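Local atomic coordinates of SVP1-like protein 2 (Kluyveromyces lactis, PDB entry 4V16), a protein that probably binds phosphoinositides such as phosphatidylinositol 3,5-bisphosphate through a beta-propeller, which would bring it to membranes. Residues W232-S237 and I286-D291. Numbering follows the deposited sequence.
Sequences WSPDGS and IAWISD
Ser233 lies over one face of the Trp288 indole, its CA 3.5 Å from the centroid of the five-membered ring and 6° off the ring normal, a CH-pi contact. Its CB continues the cover, 3.8 Å from Trp288 CD2 and at similar range from the six-membered ring. With CG of Trp288 anti to its own carbonyl carbon (chi1 -69°), the indole reaches the backbone of 232-237, and its NE1 makes a hydrogen bond to Arg231 O. Pro234 CD rests 3.7 Å from Trp288 CB, next to the ring packing. Ser233 and Trp288 are buried, and Leu294 and Ala240 also pack on the indole.

Toward solvent the contact loosens and turns polar. Asp235 N gives Asp291 OD1 a weak hydrogen bond, 3.3 Å long and bent to 124° at the hydrogen. Asp235 OD2 stands 3.1 Å from the same OD1, two acceptors with no hydrogen bond between them. The other oxygen, Asp235 OD1, is firmly engaged: Ser237 N (2.8 Å) and Ser237 OG both reach it from one face of the carboxylate plane, the former closing an Asx turn.

That turn overlaps a type I turn, Ser233 to Gly236, linking strands 227-232 and 238-243. The Trp-Ser-Pro-Asp-Gly turn is a familiar WD-repeat element, here packed against the end of the innermost strand of the next blade of the PROPPIN beta-propeller and the loop that follows.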
ATOM      1  N   TRP A 232      -2.558   0.721  -8.488  1.00 26.73           N
ATOM      2  CA  TRP A 232      -3.515   0.700  -9.590  1.00 24.33           C
ATOM      3  C   TRP A 232      -4.283   2.012  -9.683  1.00 27.49           C
ATOM      4  O   TRP A 232      -4.578   2.645  -8.667  1.00 27.73           O
ATOM      5  CB  TRP A 232      -4.508  -0.450  -9.417  1.00 26.23           C
ATOM      6  CG  TRP A 232      -3.906  -1.815  -9.532  1.00 31.27           C
ATOM      7  CD1 TRP A 232      -3.268  -2.517  -8.551  1.00 31.28           C
ATOM      8  CD2 TRP A 232      -3.901  -2.654 -10.692  1.00 32.25           C
ATOM      9  NE1 TRP A 232      -2.861  -3.738  -9.030  1.00 31.68           N
ATOM     10  CE2 TRP A 232      -3.238  -3.847 -10.343  1.00 31.77           C
ATOM     11  CE3 TRP A 232      -4.389  -2.510 -11.995  1.00 30.85           C
ATOM     12  CZ2 TRP A 232      -3.051  -4.889 -11.248  1.00 31.50           C
ATOM     13  CZ3 TRP A 232      -4.202  -3.544 -12.891  1.00 34.93           C
ATOM     14  CH2 TRP A 232      -3.539  -4.719 -12.514  1.00 34.02           C
ATOM     15  N   SER A 233      -4.618   2.412 -10.904  1.00 27.86           N
ATOM     16  CA  SER A 233      -5.471   3.575 -11.103  1.00 29.66           C
ATOM     17  C   SER A 233      -6.869   3.243 -10.586  1.00 30.83           C
ATOM     18  O   SER A 233      -7.205   2.070 -10.423  1.00 32.89           O
ATOM     19  CB  SER A 233      -5.508   3.981 -12.578  1.00 31.53           C
ATOM     20  OG  SER A 233      -5.932   2.903 -13.393  1.00 36.23           O
ATOM     21  N   PRO A 234      -7.684   4.273 -10.312  1.00 35.48           N
ATOM     22  CA  PRO A 234      -9.019   4.049  -9.741  1.00 36.14           C
ATOM     23  C   PRO A 234      -9.893   3.106 -10.572  1.00 36.97           C
ATOM     24  O   PRO A 234     -10.673   2.345  -9.998  1.00 39.95           O
ATOM     25  CB  PRO A 234      -9.620   5.457  -9.705  1.00 36.88           C
ATOM     26  CG  PRO A 234      -8.443   6.365  -9.627  1.00 30.03           C
ATOM     27  CD  PRO A 234      -7.382   5.708 -10.451  1.00 32.37           C
ATOM     28  N   ASP A 235      -9.759   3.152 -11.894  1.00 37.48           N
ATOM     29  CA  ASP A 235     -10.558   2.302 -12.773  1.00 33.96           C
ATOM     30  C   ASP A 235      -9.875   0.965 -13.061  1.00 39.14           C
ATOM     31  O   ASP A 235     -10.464   0.083 -13.686  1.00 47.63           O
ATOM     32  CB  ASP A 235     -10.864   3.026 -14.091  1.00 40.70           C
ATOM     33  CG  ASP A 235      -9.612   3.501 -14.813  1.00 47.07           C
ATOM     34  OD1 ASP A 235      -8.510   2.991 -14.520  1.00 48.40           O
ATOM     35  OD2 ASP A 235      -9.734   4.387 -15.687  1.00 52.26           O
ATOM     36  N   GLY A 236      -8.632   0.820 -12.615  1.00 36.91           N
ATOM     37  CA  GLY A 236      -7.905  -0.425 -12.785  1.00 35.84           C
ATOM     38  C   GLY A 236      -7.389  -0.637 -14.196  1.00 35.68           C
ATOM     39  O   GLY A 236      -7.044  -1.756 -14.574  1.00 39.40           O
ATOM     40  N   SER A 237      -7.328   0.441 -14.972  1.00 39.28           N
ATOM     41  CA  SER A 237      -6.848   0.369 -16.349  1.00 41.40           C
ATOM     42  C   SER A 237      -5.343   0.594 -16.436  1.00 38.50           C
ATOM     43  O   SER A 237      -4.711   0.212 -17.421  1.00 38.19           O
ATOM     44  CB  SER A 237      -7.573   1.397 -17.222  1.00 44.59           C
ATOM     45  OG  SER A 237      -7.256   2.721 -16.829  1.00 43.42           O
ATOM     46  N   ILE A 286       2.850   5.884  -3.756  1.00 24.49           N
ATOM     47  CA  ILE A 286       2.068   6.442  -4.849  1.00 24.77           C
ATOM     48  C   ILE A 286       0.591   6.518  -4.470  1.00 29.43           C
ATOM     49  O   ILE A 286       0.088   5.669  -3.734  1.00 27.00           O
ATOM     50  CB  ILE A 286       2.205   5.596  -6.134  1.00 25.43           C
ATOM     51  CG1 ILE A 286       3.673   5.275  -6.434  1.00 29.30           C
ATOM     52  CG2 ILE A 286       1.580   6.322  -7.316  1.00 25.18           C
ATOM     53  CD1 ILE A 286       3.846   4.114  -7.383  1.00 27.87           C
ATOM     54  N   ALA A 287      -0.097   7.536  -4.978  1.00 31.00           N
ATOM     55  CA  ALA A 287      -1.538   7.658  -4.794  1.00 27.71           C
ATOM     56  C   ALA A 287      -2.185   8.297  -6.014  1.00 32.04           C
ATOM     57  O   ALA A 287      -1.805   9.391  -6.428  1.00 37.25           O
ATOM     58  CB  ALA A 287      -1.849   8.470  -3.554  1.00 28.49           C
ATOM     59  N   TRP A 288      -3.158   7.600  -6.589  1.00 31.86           N
ATOM     60  CA  TRP A 288      -3.960   8.156  -7.670  1.00 29.49           C
ATOM     61  C   TRP A 288      -5.050   9.061  -7.109  1.00 24.70           C
ATOM     62  O   TRP A 288      -5.869   8.627  -6.302  1.00 27.50           O
ATOM     63  CB  TRP A 288      -4.592   7.045  -8.504  1.00 28.77           C
ATOM     64  CG  TRP A 288      -3.620   6.252  -9.315  1.00 25.60           C
ATOM     65  CD1 TRP A 288      -2.856   5.207  -8.890  1.00 29.55           C
ATOM     66  CD2 TRP A 288      -3.319   6.432 -10.703  1.00 29.18           C
ATOM     67  NE1 TRP A 288      -2.093   4.725  -9.926  1.00 27.89           N
ATOM     68  CE2 TRP A 288      -2.359   5.460 -11.051  1.00 32.05           C
ATOM     69  CE3 TRP A 288      -3.767   7.319 -11.686  1.00 30.79           C
ATOM     70  CZ2 TRP A 288      -1.838   5.353 -12.340  1.00 30.61           C
ATOM     71  CZ3 TRP A 288      -3.249   7.213 -12.963  1.00 29.51           C
ATOM     72  CH2 TRP A 288      -2.294   6.236 -13.279  1.00 29.17           C
ATOM     73  N   ILE A 289      -5.056  10.318  -7.539  1.00 30.07           N
ATOM     74  CA  ILE A 289      -6.081  11.268  -7.115  1.00 34.82           C
ATOM     75  C   ILE A 289      -7.216  11.313  -8.134  1.00 29.76           C
ATOM     76  O   ILE A 289      -8.271  11.889  -7.876  1.00 27.15           O
ATOM     77  CB  ILE A 289      -5.503  12.682  -6.922  1.00 30.45           C
ATOM     78  CG1 ILE A 289      -4.827  13.173  -8.206  1.00 34.14           C
ATOM     79  CG2 ILE A 289      -4.517  12.677  -5.765  1.00 33.03           C
ATOM     80  CD1 ILE A 289      -4.388  14.616  -8.153  1.00 36.06           C
ATOM     81  N   SER A 290      -6.982  10.705  -9.291  1.00 34.46           N
ATOM     82  CA  SER A 290      -8.005  10.567 -10.321  1.00 30.09           C
ATOM     83  C   SER A 290      -7.565   9.495 -11.305  1.00 31.26           C
ATOM     84  O   SER A 290      -6.602   8.774 -11.051  1.00 33.31           O
ATOM     85  CB  SER A 290      -8.244  11.892 -11.042  1.00 28.89           C
ATOM     86  OG  SER A 290      -7.114  12.263 -11.811  1.00 38.31           O
ATOM     87  N   ASP A 291      -8.268   9.390 -12.426  1.00 36.37           N
ATOM     88  CA  ASP A 291      -7.884   8.447 -13.471  1.00 36.71           C
ATOM     89  C   ASP A 291      -6.699   8.973 -14.273  1.00 33.64           C
ATOM     90  O   ASP A 291      -6.136   8.250 -15.097  1.00 38.40           O
ATOM     91  CB  ASP A 291      -9.062   8.168 -14.408  1.00 43.29           C
ATOM     92  CG  ASP A 291     -10.083   7.214 -13.805  1.00 53.97           C
ATOM     93  OD1 ASP A 291      -9.674   6.219 -13.165  1.00 45.04           O
ATOM     94  OD2 ASP A 291     -11.297   7.458 -13.978  1.00 61.41           O
TER